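Inactive dihydroorotase-like domain (Chaetomium thermophilum, PDB 5NNL) adopts the alpha/beta-barrel fold of the dihydroorotase family within the amidohydrolase superfamily, but is catalytically inactive. Local coordinates at residues A[135-140]-A[159-164]; A[71-76]-A[313-318]; A[247-250]-A[254-257]; A[96-101]-A[120-125]. All blocks are in the same frame, centred on the assembly; numbering follows the deposited sequence.

Contact 1. Residues A[135-140]-A[159-164]; sequences TDLASI and KDDIKL
L137 is the first residue of 135-140 to meet D161 and L164 on the neighbouring helix. Its CG stands anti to the backbone N (chi1 175°), which sends the isobutyl group out across the space between two nearly parallel helices. The local axes lie 10.8 Å apart and are inclined by only 15°, so the gap is bridged by side chains and not by backbone. One methyl does most of the work. L137 CD2 leans against the D161 carboxylate, 3.7 Å from D161 CG, the two side chains meeting at a slant. L137 CD2 also reaches L164 CD2 at 4.1 Å, and here the two leucines face each other tip to tip. The D161 carboxylate has its polar partner outside the two segments: OD1 accepts a hydrogen bond from T134 N at the very start of helix 134-146, where the helix end would probably stabilise the negative group. Next comes A138, whose CB adds a second support for the same L164 methyl, 4.1 Å from L164 CD2. I140 continues inward to I151 of strand 151-153 and to V115 and F119 of helix 111-121. Helix 134-146 thus lies between helices 111-121 and 159-170; with 159-170 it forms a neighbouring, nearly parallel pair in the outer layer of the alpha/beta barrel, and L137 also reaches V153 of barrel strand 151-153.

Contact 2. Residues A[71-76]-A[313-318]; sequences YCDFNL and VTFQDQ
F315 sets its ring against the backbone of Y71 and C72 and the carboxylate of D73, and this single aromatic supplies nearly all the tight packing. The ring swings outward because its CG is anti to the backbone N (chi1 179°), which brings its far end up against 71-73. At its edge, near the ring plane, F315 CZ comes 3.4 Å from D73 OD1, with carboxylate and ring planes 66° apart. The weakly positive ring edge probably suits this acidic neighbour. Two more approaches are oblique: F315 CE2 to Y71 O at 3.6 Å, and F315 CZ to C72 CA at 3.7 Å. Beyond the segments, I35 of helix 26-37 also touches the ring. The contact joins the start of barrel strand 73-79 to the end of a beta hairpin, in which strands 305-315 and 318-322 are linked by a type I' turn from F315 to Q318. Within that turn F315 N donates to Q318 O at 2.8 Å, and Q318 N donates back to F315 O at 3.1 Å. On the looser, partly exposed side Q316 covers one ring face near its rim, its CG 3.7 Å above the plane of F315. Its amide meets the acid only through water, which accepts from Q316 NE2 at 2.9 Å and donates to D73 OD2 at 3.0 Å. The carboxylate is held directly by other residues: A334 N donates to OD1 and Q277 NE2 to OD2.

Contact 3. Residues A[247-250]-A[254-257]; sequences LTAV and RLTV
A249 O receives R254 N in the strongest bond of the contact, 2.8 Å long with an N-H...O angle of 148°. L255 N approaches the same A249 O at 3.3 Å and makes a weak second bond. One carbonyl near the end of the helix therefore gathers two successive backbone N-H groups of the chain that has just turned back. The next carbonyl is engaged through solvent: a water donates to V250 O at 3.2 Å and to L255 O at 2.6 Å. L255 O also faces the helix backbone, 3.3 Å from V250 CA in a CA-H...O contact. The result is a short loop connection between helices 242-251 and 257-271, closed by backbone bonds to the end of the first helix. T256 stands at the N-cap of the second helix, with its OG1 bonded to Y259 N, so the connection folds against one helix while starting the next. Outward from the polar centre, V250 is the main wedge. Its CG2, anti to the carbonyl carbon, packs 3.7 Å from L255 CB, the two side chains crossing at about a right angle. Its other methyl, CG1, is anti to the backbone N (chi1 169°) and lies 3.9 Å from V257 CG2 at the edge of the packing. A249 CB packs 4.1 Å from L255 CD1 and close to R254 CB. The R254 chain bends at its second and third torsions, and the residue makes a cation-pi contact with W207.

Contact 4. Residues A[96-101]-A[120-125]; sequences GSLFIP and DAWPKH
L98 and W122 are the nearest backbone positions, their CA atoms 8.1 Å apart, one on strand 98-100 and the other just where the chain leaves helix 111-121. These elements belong to a beta-alpha-beta unit of the barrel, completed by strand 128-130, and the contact sits where the chain heads back from the helix toward that next strand. W122 is the first residue to drop helical backbone angles. No hydrogen bond joins the two segments; instead, both backbones turn a side chain into the space between them. The indole CG is anti to the backbone N (chi1 -175°), and this extension carries the rings over to the strand, where L98 meets one broad face. L98 CB makes a CH-pi contact, 3.5 Å from the centroid of the W122 six-membered ring and only 14° off its normal. Further out, the L98 branch runs back along the indole in the opposite sense, its CD2 resting 3.9 Å from W122 CD2. The strand backbone joins in beside this CH-pi contact, with S97 C 3.6 Å from W122 CZ2. S97 itself turns away, and its OG is bonded to S77 OG and R43 NE. The indole is fixed on its polar side by the loop that follows: NE1 donates to K126 O, which should restrain the rotation of the ring system. The ring is thus layered between leucine and proline, for on the face opposite L98 lies P123 CD, 3.4 Å above the indole plane and displaced toward its rim.

How the contacts relate
Contact 2 encloses the others along the chain: its two segments lie far apart in sequence, and contacts 4, 1 and 3 follow in that order between them. Contacts 4 and 1 belong to successive strand-helix units of the barrel, with centres about 19 Å apart, and meet where I100 CD1 packs 4.1 Å from I140 CD1. Contacts 2 and 4 reach the adjacent strands 73-79 and 98-100, and L76 O probably accepts a hydrogen bond from G96 N. Contact 3 stands apart, its centre about 34 Å from that of contact 4 across the chain's centre. Together they trace the helical outer layer, neighbouring barrel strands and the junction with the beta hairpin.

Contact 1. Residues A[135-140]-A[159-164]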
loop_
_atom_site.group_PDB
_atom_site.type_symbol
_atom_site.label_atom_id
_atom_site.label_comp_id
_atom_site.label_asym_id
_atom_site.label_seq_id
_atom_site.Cartn_x
_atom_site.Cartn_y
_atom_site.Cartn_z
ATOM N N THR A 135 -6.300 11.833 17.618
ATOM C CA THR A 135 -5.419 12.839 18.196
ATOM C C THR A 135 -3.970 12.640 17.767
ATOM O O THR A 135 -3.238 13.622 17.600
ATOM C CB THR A 135 -5.542 12.833 19.721
ATOM O OG1 THR A 135 -5.528 11.485 20.209
ATOM C CG2 THR A 135 -6.843 13.502 20.137
ATOM N N ASP A 136 -3.533 11.392 17.584
ATOM C CA ASP A 136 -2.214 11.164 17.000
ATOM C C ASP A 136 -2.141 11.742 15.594
ATOM O O ASP A 136 -1.137 12.357 15.218
ATOM C CB ASP A 136 -1.892 9.670 16.960
ATOM C CG ASP A 136 -1.758 9.055 18.338
ATOM O OD1 ASP A 136 -1.530 9.801 19.314
ATOM O OD2 ASP A 136 -1.868 7.815 18.437
ATOM N N LEU A 137 -3.199 11.544 14.799
ATOM C CA LEU A 137 -3.234 12.093 13.446
ATOM C C LEU A 137 -3.127 13.612 13.468
ATOM O O LEU A 137 -2.312 14.201 12.749
ATOM C CB LEU A 137 -4.518 11.658 12.735
ATOM C CG LEU A 137 -4.764 12.257 11.347
ATOM C CD1 LEU A 137 -3.597 11.966 10.410
ATOM C CD2 LEU A 137 -6.067 11.726 10.762
ATOM N N ALA A 138 -3.953 14.269 14.285
ATOM C CA ALA A 138 -3.878 15.722 14.381
ATOM C C ALA A 138 -2.501 16.179 14.847
ATOM O O ALA A 138 -2.036 17.249 14.443
ATOM C CB ALA A 138 -4.968 16.242 15.322
ATOM N N SER A 139 -1.825 15.375 15.672
ATOM C CA SER A 139 -0.505 15.753 16.176
ATOM C C SER A 139 0.536 15.758 15.063
ATOM O O SER A 139 1.351 16.685 14.964
ATOM C CB SER A 139 -0.074 14.800 17.287
ATOM O OG SER A 139 -0.976 14.847 18.375
ATOM N N ILE A 140 0.546 14.717 14.232
ATOM C CA ILE A 140 1.531 14.659 13.159
ATOM C C ILE A 140 1.163 15.625 12.033
ATOM O O ILE A 140 2.047 16.128 11.332
ATOM C CB ILE A 140 1.683 13.209 12.665
ATOM C CG1 ILE A 140 2.927 13.070 11.784
ATOM C CG2 ILE A 140 0.437 12.745 11.919
ATOM C CD1 ILE A 140 3.398 11.643 11.628
ATOM N N LYS A 159 -14.852 8.069 9.276
ATOM C CA LYS A 159 -15.426 9.360 8.914
ATOM C C LYS A 159 -14.665 10.499 9.581
ATOM O O LYS A 159 -14.330 11.502 8.938
ATOM C CB LYS A 159 -16.899 9.383 9.325
ATOM C CG LYS A 159 -17.616 10.691 9.095
ATOM C CD LYS A 159 -19.055 10.589 9.577
ATOM C CE LYS A 159 -19.901 11.726 9.063
ATOM N NZ LYS A 159 -21.283 11.686 9.637
ATOM N N ASP A 160 -14.398 10.366 10.881
ATOM C CA ASP A 160 -13.718 11.421 11.624
ATOM C C ASP A 160 -12.373 11.767 10.994
ATOM O O ASP A 160 -12.036 12.945 10.828
ATOM C CB ASP A 160 -13.524 10.991 13.081
ATOM C CG ASP A 160 -14.832 10.915 13.860
ATOM O OD1 ASP A 160 -15.813 11.580 13.466
ATOM O OD2 ASP A 160 -14.870 10.200 14.884
ATOM N N ASP A 161 -11.585 10.749 10.638
ATOM C CA ASP A 161 -10.244 11.012 10.122
ATOM C C ASP A 161 -10.292 11.614 8.718
ATOM O O ASP A 161 -9.545 12.554 8.418
ATOM C CB ASP A 161 -9.405 9.729 10.138
ATOM C CG ASP A 161 -8.859 9.396 11.527
ATOM O OD1 ASP A 161 -9.103 10.165 12.480
ATOM O OD2 ASP A 161 -8.175 8.362 11.665
ATOM N N ILE A 162 -11.170 11.110 7.846
ATOM C CA ILE A 162 -11.191 11.636 6.482
ATOM C C ILE A 162 -11.691 13.073 6.473
ATOM O O ILE A 162 -11.282 13.873 5.624
ATOM C CB ILE A 162 -12.028 10.737 5.548
ATOM C CG1 ILE A 162 -11.680 11.013 4.077
ATOM C CG2 ILE A 162 -13.530 10.944 5.757
ATOM C CD1 ILE A 162 -10.255 10.641 3.681
ATOM N N LYS A 163 -12.562 13.435 7.416
ATOM C CA LYS A 163 -13.040 14.811 7.486
ATOM C C LYS A 163 -11.972 15.751 8.027
ATOM O O LYS A 163 -11.896 16.909 7.601
ATOM C CB LYS A 163 -14.299 14.889 8.345
ATOM C CG LYS A 163 -15.531 14.305 7.666
ATOM C CD LYS A 163 -16.810 14.722 8.358
ATOM C CE LYS A 163 -17.123 16.194 8.108
ATOM N NZ LYS A 163 -18.499 16.548 8.552
ATOM N N LEU A 164 -11.144 15.283 8.962
ATOM C CA LEU A 164 -10.020 16.097 9.412
ATOM C C LEU A 164 -9.022 16.311 8.284
ATOM O O LEU A 164 -8.473 17.408 8.130
ATOM C CB LEU A 164 -9.345 15.440 10.617
ATOM C CG LEU A 164 -8.086 16.131 11.148
ATOM C CD1 LEU A 164 -8.394 17.533 11.653
ATOM C CD2 LEU A 164 -7.448 15.293 12.242
#

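Contact 2. Residues A[71-76]-A[313-318]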
loop_
_atom_site.group_PDB
_atom_site.type_symbol
_atom_site.label_atom_id
_atom_site.label_comp_id
_atom_site.label_asym_id
_atom_site.label_seq_id
_atom_site.Cartn_x
_atom_site.Cartn_y
_atom_site.Cartn_z
ATOM N N TYR A 71 10.408 -9.730 -9.220
ATOM C CA TYR A 71 9.675 -9.714 -10.477
ATOM C C TYR A 71 8.926 -8.414 -10.718
ATOM O O TYR A 71 8.223 -8.296 -11.726
ATOM C CB TYR A 71 8.713 -10.903 -10.519
ATOM C CG TYR A 71 9.458 -12.214 -10.528
ATOM C CD1 TYR A 71 10.026 -12.704 -11.701
ATOM C CD2 TYR A 71 9.629 -12.945 -9.361
ATOM C CE1 TYR A 71 10.722 -13.898 -11.715
ATOM C CE2 TYR A 71 10.323 -14.142 -9.364
ATOM C CZ TYR A 71 10.871 -14.611 -10.544
ATOM O OH TYR A 71 11.562 -15.801 -10.563
ATOM N N CYS A 72 9.054 -7.444 -9.818
ATOM C CA CYS A 72 8.657 -6.070 -10.069
ATOM C C CYS A 72 9.682 -5.177 -9.383
ATOM O O CYS A 72 10.518 -5.648 -8.608
ATOM C CB CYS A 72 7.228 -5.791 -9.573
ATOM S SG CYS A 72 7.004 -5.886 -7.783
ATOM N N ASP A 73 9.636 -3.883 -9.688
ATOM C CA ASP A 73 10.484 -2.934 -8.982
ATOM C C ASP A 73 9.880 -2.613 -7.617
ATOM O O ASP A 73 8.678 -2.781 -7.386
ATOM C CB ASP A 73 10.665 -1.656 -9.800
ATOM C CG ASP A 73 11.409 -1.898 -11.099
ATOM O OD1 ASP A 73 12.098 -2.935 -11.203
ATOM O OD2 ASP A 73 11.307 -1.053 -12.013
ATOM N N PHE A 74 10.727 -2.154 -6.701
ATOM C CA PHE A 74 10.255 -1.934 -5.344
ATOM C C PHE A 74 11.131 -0.912 -4.638
ATOM O O PHE A 74 12.269 -0.646 -5.036
ATOM C CB PHE A 74 10.212 -3.246 -4.548
ATOM C CG PHE A 74 11.563 -3.763 -4.149
ATOM C CD1 PHE A 74 12.308 -4.546 -5.018
ATOM C CD2 PHE A 74 12.084 -3.477 -2.897
ATOM C CE1 PHE A 74 13.550 -5.027 -4.649
ATOM C CE2 PHE A 74 13.322 -3.955 -2.524
ATOM C CZ PHE A 74 14.056 -4.730 -3.399
ATOM N N ASN A 75 10.558 -0.329 -3.592
ATOM C CA ASN A 75 11.250 0.541 -2.657
ATOM C C ASN A 75 11.090 -0.045 -1.264
ATOM O O ASN A 75 10.023 -0.567 -0.923
ATOM C CB ASN A 75 10.670 1.961 -2.685
ATOM C CG ASN A 75 11.607 2.969 -3.319
ATOM O OD1 ASN A 75 12.813 2.963 -3.067
ATOM N ND2 ASN A 75 11.050 3.852 -4.143
ATOM N N LEU A 76 12.150 0.017 -0.470
ATOM C CA LEU A 76 12.027 -0.297 0.942
ATOM C C LEU A 76 11.644 0.961 1.715
ATOM O O LEU A 76 11.643 2.077 1.190
ATOM C CB LEU A 76 13.325 -0.893 1.492
ATOM C CG LEU A 76 13.661 -2.323 1.059
ATOM C CD1 LEU A 76 15.026 -2.735 1.593
ATOM C CD2 LEU A 76 12.598 -3.306 1.530
ATOM N N VAL A 313 0.547 -8.275 -18.902
ATOM C CA VAL A 313 1.432 -7.331 -18.232
ATOM C C VAL A 313 2.813 -7.479 -18.846
ATOM O O VAL A 313 3.355 -8.590 -18.900
ATOM C CB VAL A 313 1.484 -7.567 -16.710
ATOM C CG1 VAL A 313 2.515 -6.646 -16.041
ATOM C CG2 VAL A 313 0.107 -7.364 -16.096
ATOM N N THR A 314 3.374 -6.371 -19.313
ATOM C CA THR A 314 4.752 -6.338 -19.771
ATOM C C THR A 314 5.615 -5.670 -18.709
ATOM O O THR A 314 5.163 -4.787 -17.974
ATOM C CB THR A 314 4.889 -5.598 -21.106
ATOM O OG1 THR A 314 4.487 -4.230 -20.960
ATOM C CG2 THR A 314 4.032 -6.266 -22.179
ATOM N N PHE A 315 6.859 -6.124 -18.617
ATOM C CA PHE A 315 7.787 -5.598 -17.623
ATOM C C PHE A 315 9.195 -5.885 -18.108
ATOM O O PHE A 315 9.531 -7.043 -18.369
ATOM C CB PHE A 315 7.539 -6.233 -16.253
ATOM C CG PHE A 315 8.480 -5.758 -15.188
ATOM C CD1 PHE A 315 8.386 -4.469 -14.689
ATOM C CD2 PHE A 315 9.450 -6.599 -14.679
ATOM C CE1 PHE A 315 9.254 -4.027 -13.709
ATOM C CE2 PHE A 315 10.318 -6.163 -13.698
ATOM C CZ PHE A 315 10.219 -4.874 -13.212
ATOM N N GLN A 316 10.004 -4.838 -18.253
ATOM C CA GLN A 316 11.411 -4.996 -18.610
ATOM C C GLN A 316 11.569 -5.812 -19.891
ATOM O O GLN A 316 12.390 -6.729 -19.968
ATOM C CB GLN A 316 12.192 -5.628 -17.457
ATOM C CG GLN A 316 12.475 -4.674 -16.309
ATOM C CD GLN A 316 13.452 -3.583 -16.697
ATOM O OE1 GLN A 316 14.455 -3.843 -17.360
ATOM N NE2 GLN A 316 13.159 -2.353 -16.295
ATOM N N ASP A 317 10.764 -5.480 -20.902
ATOM C CA ASP A 317 10.854 -6.051 -22.244
ATOM C C ASP A 317 10.402 -7.505 -22.309
ATOM O O ASP A 317 10.741 -8.216 -23.262
ATOM C CB ASP A 317 12.277 -5.918 -22.810
ATOM C CG ASP A 317 12.414 -4.744 -23.755
ATOM O OD1 ASP A 317 11.597 -4.648 -24.698
ATOM O OD2 ASP A 317 13.328 -3.914 -23.551
ATOM N N GLN A 318 9.624 -7.968 -21.331
ATOM C CA GLN A 318 9.117 -9.332 -21.336
ATOM C C GLN A 318 7.648 -9.328 -20.939
ATOM O O GLN A 318 7.151 -8.384 -20.320
ATOM C CB GLN A 318 9.922 -10.232 -20.388
ATOM C CG GLN A 318 11.410 -10.308 -20.727
ATOM C CD GLN A 318 11.679 -11.078 -22.011
ATOM O OE1 GLN A 318 10.793 -11.756 -22.536
ATOM N NE2 GLN A 318 12.907 -10.978 -22.523
HETATM O O HOH W 1 10.900 -1.209 -14.950
#

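Contact 3. Residues A[247-250]-A[254-257]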
loop_
_atom_site.group_PDB
_atom_site.type_symbol
_atom_site.label_atom_id
_atom_site.label_comp_id
_atom_site.label_asym_id
_atom_site.label_seq_id
_atom_site.Cartn_x
_atom_site.Cartn_y
_atom_site.Cartn_z
ATOM N N LEU A 247 -12.543 -2.365 -10.511
ATOM C CA LEU A 247 -13.090 -2.384 -11.860
ATOM C C LEU A 247 -14.536 -2.857 -11.866
ATOM O O LEU A 247 -15.320 -2.436 -12.723
ATOM C CB LEU A 247 -12.223 -3.265 -12.756
ATOM C CG LEU A 247 -10.767 -2.810 -12.875
ATOM C CD1 LEU A 247 -9.990 -3.764 -13.751
ATOM C CD2 LEU A 247 -10.664 -1.393 -13.420
ATOM N N THR A 248 -14.908 -3.725 -10.926
ATOM C CA THR A 248 -16.314 -4.078 -10.771
ATOM C C THR A 248 -17.138 -2.852 -10.399
ATOM O O THR A 248 -18.266 -2.683 -10.877
ATOM C CB THR A 248 -16.459 -5.179 -9.718
ATOM O OG1 THR A 248 -15.668 -6.312 -10.103
ATOM C CG2 THR A 248 -17.918 -5.610 -9.569
ATOM N N ALA A 249 -16.581 -1.971 -9.561
ATOM C CA ALA A 249 -17.268 -0.730 -9.218
ATOM C C ALA A 249 -17.311 0.230 -10.401
ATOM O O ALA A 249 -18.257 1.016 -10.524
ATOM C CB ALA A 249 -16.585 -0.065 -8.022
ATOM N N VAL A 250 -16.295 0.192 -11.270
ATOM C CA VAL A 250 -16.322 0.991 -12.494
ATOM C C VAL A 250 -17.469 0.536 -13.387
ATOM O O VAL A 250 -18.250 1.349 -13.892
ATOM C CB VAL A 250 -14.971 0.897 -13.232
ATOM C CG1 VAL A 250 -15.070 1.494 -14.642
ATOM C CG2 VAL A 250 -13.867 1.598 -12.444
ATOM N N ARG A 254 -19.866 3.242 -10.203
ATOM C CA ARG A 254 -19.455 3.936 -8.988
ATOM C C ARG A 254 -18.097 4.613 -9.118
ATOM O O ARG A 254 -17.814 5.554 -8.369
ATOM C CB ARG A 254 -19.410 2.962 -7.804
ATOM C CG ARG A 254 -20.779 2.456 -7.371
ATOM C CD ARG A 254 -20.851 2.214 -5.870
ATOM N NE ARG A 254 -20.364 0.892 -5.491
ATOM C CZ ARG A 254 -20.082 0.530 -4.242
ATOM N NH1 ARG A 254 -20.226 1.395 -3.248
ATOM N NH2 ARG A 254 -19.650 -0.696 -3.985
ATOM N N LEU A 255 -17.257 4.158 -10.043
ATOM C CA LEU A 255 -15.937 4.734 -10.250
ATOM C C LEU A 255 -15.692 4.883 -11.743
ATOM O O LEU A 255 -16.353 4.246 -12.566
ATOM C CB LEU A 255 -14.834 3.863 -9.628
ATOM C CG LEU A 255 -14.771 3.769 -8.105
ATOM C CD1 LEU A 255 -13.674 2.805 -7.694
ATOM C CD2 LEU A 255 -14.543 5.139 -7.473
ATOM N N THR A 256 -14.731 5.735 -12.086
ATOM C CA THR A 256 -14.280 5.886 -13.459
ATOM C C THR A 256 -12.894 5.277 -13.614
ATOM O O THR A 256 -12.124 5.183 -12.653
ATOM C CB THR A 256 -14.243 7.356 -13.888
ATOM O OG1 THR A 256 -13.263 8.065 -13.119
ATOM C CG2 THR A 256 -15.610 8.001 -13.706
ATOM N N VAL A 257 -12.580 4.867 -14.844
ATOM C CA VAL A 257 -11.271 4.285 -15.116
ATOM C C VAL A 257 -10.168 5.263 -14.739
ATOM O O VAL A 257 -9.156 4.876 -14.142
ATOM C CB VAL A 257 -11.173 3.858 -16.593
ATOM C CG1 VAL A 257 -9.755 3.414 -16.946
ATOM C CG2 VAL A 257 -12.153 2.740 -16.870
HETATM O O HOH W 2 -17.984 4.447 -14.525
#

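Contact 4. Residues A[96-101]-A[120-125]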
loop_
_atom_site.group_PDB
_atom_site.type_symbol
_atom_site.label_atom_id
_atom_site.label_comp_id
_atom_site.label_asym_id
_atom_site.label_seq_id
_atom_site.Cartn_x
_atom_site.Cartn_y
_atom_site.Cartn_z
ATOM N N GLY A 96 12.897 4.654 0.539
ATOM C CA GLY A 96 12.135 5.640 -0.200
ATOM C C GLY A 96 11.138 6.410 0.644
ATOM O O GLY A 96 10.451 7.298 0.128
ATOM N N SER A 97 11.044 6.093 1.934
ATOM C CA SER A 97 10.028 6.718 2.772
ATOM C C SER A 97 10.266 6.359 4.232
ATOM O O SER A 97 10.876 5.334 4.549
ATOM C CB SER A 97 8.627 6.272 2.364
ATOM O OG SER A 97 8.451 4.903 2.675
ATOM N N LEU A 98 9.735 7.203 5.115
ATOM C CA LEU A 98 9.740 6.954 6.550
ATOM C C LEU A 98 8.321 6.680 7.024
ATOM O O LEU A 98 7.413 7.481 6.776
ATOM C CB LEU A 98 10.319 8.147 7.314
ATOM C CG LEU A 98 10.184 8.102 8.840
ATOM C CD1 LEU A 98 10.913 6.892 9.392
ATOM C CD2 LEU A 98 10.714 9.383 9.470
ATOM N N PHE A 99 8.137 5.558 7.712
ATOM C CA PHE A 99 6.851 5.188 8.284
ATOM C C PHE A 99 6.847 5.487 9.781
ATOM O O PHE A 99 7.716 5.003 10.515
ATOM C CB PHE A 99 6.555 3.709 8.037
ATOM C CG PHE A 99 5.238 3.254 8.596
ATOM C CD1 PHE A 99 4.050 3.817 8.157
ATOM C CD2 PHE A 99 5.187 2.258 9.555
ATOM C CE1 PHE A 99 2.836 3.394 8.669
ATOM C CE2 PHE A 99 3.976 1.833 10.070
ATOM C CZ PHE A 99 2.800 2.402 9.628
ATOM N N ILE A 100 5.875 6.270 10.218
ATOM C CA ILE A 100 5.745 6.666 11.621
ATOM C C ILE A 100 4.443 6.103 12.160
ATOM O O ILE A 100 3.376 6.702 12.001
ATOM C CB ILE A 100 5.791 8.196 11.782
ATOM C CG1 ILE A 100 7.077 8.757 11.176
ATOM C CG2 ILE A 100 5.693 8.555 13.262
ATOM C CD1 ILE A 100 7.204 10.263 11.267
ATOM N N PRO A 101 4.480 4.951 12.827
ATOM C CA PRO A 101 3.332 4.512 13.615
ATOM C C PRO A 101 3.452 5.005 15.048
ATOM O O PRO A 101 4.546 5.183 15.585
ATOM C CB PRO A 101 3.440 2.986 13.539
ATOM C CG PRO A 101 4.950 2.749 13.543
ATOM C CD PRO A 101 5.586 3.974 12.893
ATOM N N ASP A 120 12.839 16.432 12.490
ATOM C CA ASP A 120 14.081 17.202 12.467
ATOM C C ASP A 120 15.219 16.464 11.765
ATOM O O ASP A 120 16.074 17.104 11.141
ATOM C CB ASP A 120 14.508 17.548 13.895
ATOM C CG ASP A 120 13.495 18.414 14.613
ATOM O OD1 ASP A 120 12.794 19.197 13.939
ATOM O OD2 ASP A 120 13.402 18.315 15.853
ATOM N N ALA A 121 15.256 15.134 11.860
ATOM C CA ALA A 121 16.367 14.337 11.352
ATOM C C ALA A 121 16.136 13.792 9.946
ATOM O O ALA A 121 17.095 13.348 9.306
ATOM C CB ALA A 121 16.639 13.167 12.302
ATOM N N TRP A 122 14.902 13.818 9.449
ATOM C CA TRP A 122 14.583 13.178 8.178
ATOM C C TRP A 122 14.567 14.205 7.048
ATOM O O TRP A 122 14.086 15.325 7.242
ATOM C CB TRP A 122 13.223 12.483 8.268
ATOM C CG TRP A 122 12.824 11.692 7.056
ATOM C CD1 TRP A 122 11.960 12.080 6.077
ATOM C CD2 TRP A 122 13.255 10.368 6.709
ATOM N NE1 TRP A 122 11.827 11.085 5.140
ATOM C CE2 TRP A 122 12.616 10.024 5.503
ATOM C CE3 TRP A 122 14.122 9.445 7.300
ATOM C CZ2 TRP A 122 12.818 8.796 4.874
ATOM C CZ3 TRP A 122 14.322 8.224 6.674
ATOM C CH2 TRP A 122 13.671 7.912 5.475
ATOM N N PRO A 123 15.092 13.882 5.862
ATOM C CA PRO A 123 15.125 14.878 4.780
ATOM C C PRO A 123 13.737 15.413 4.450
ATOM O O PRO A 123 12.760 14.666 4.380
ATOM C CB PRO A 123 15.726 14.102 3.602
ATOM C CG PRO A 123 16.526 13.024 4.234
ATOM C CD PRO A 123 15.790 12.640 5.484
ATOM N N LYS A 124 13.668 16.729 4.222
ATOM C CA LYS A 124 12.379 17.392 4.044
ATOM C C LYS A 124 11.680 16.962 2.761
ATOM O O LYS A 124 10.446 16.987 2.696
ATOM C CB LYS A 124 12.562 18.910 4.050
ATOM C CG LYS A 124 11.279 19.688 3.767
ATOM C CD LYS A 124 11.381 21.139 4.233
ATOM C CE LYS A 124 11.405 22.128 3.074
ATOM N NZ LYS A 124 10.039 22.568 2.683
ATOM N N HIS A 125 12.437 16.574 1.737
ATOM C CA HIS A 125 11.866 16.183 0.455
ATOM C C HIS A 125 11.782 14.671 0.282
ATOM O O HIS A 125 11.552 14.200 -0.835
ATOM C CB HIS A 125 12.675 16.803 -0.687
ATOM C CG HIS A 125 12.438 18.271 -0.864
ATOM N ND1 HIS A 125 11.297 18.899 -0.410
ATOM C CD2 HIS A 125 13.194 19.234 -1.441
ATOM C CE1 HIS A 125 11.360 20.185 -0.704
ATOM N NE2 HIS A 125 12.501 20.416 -1.328
#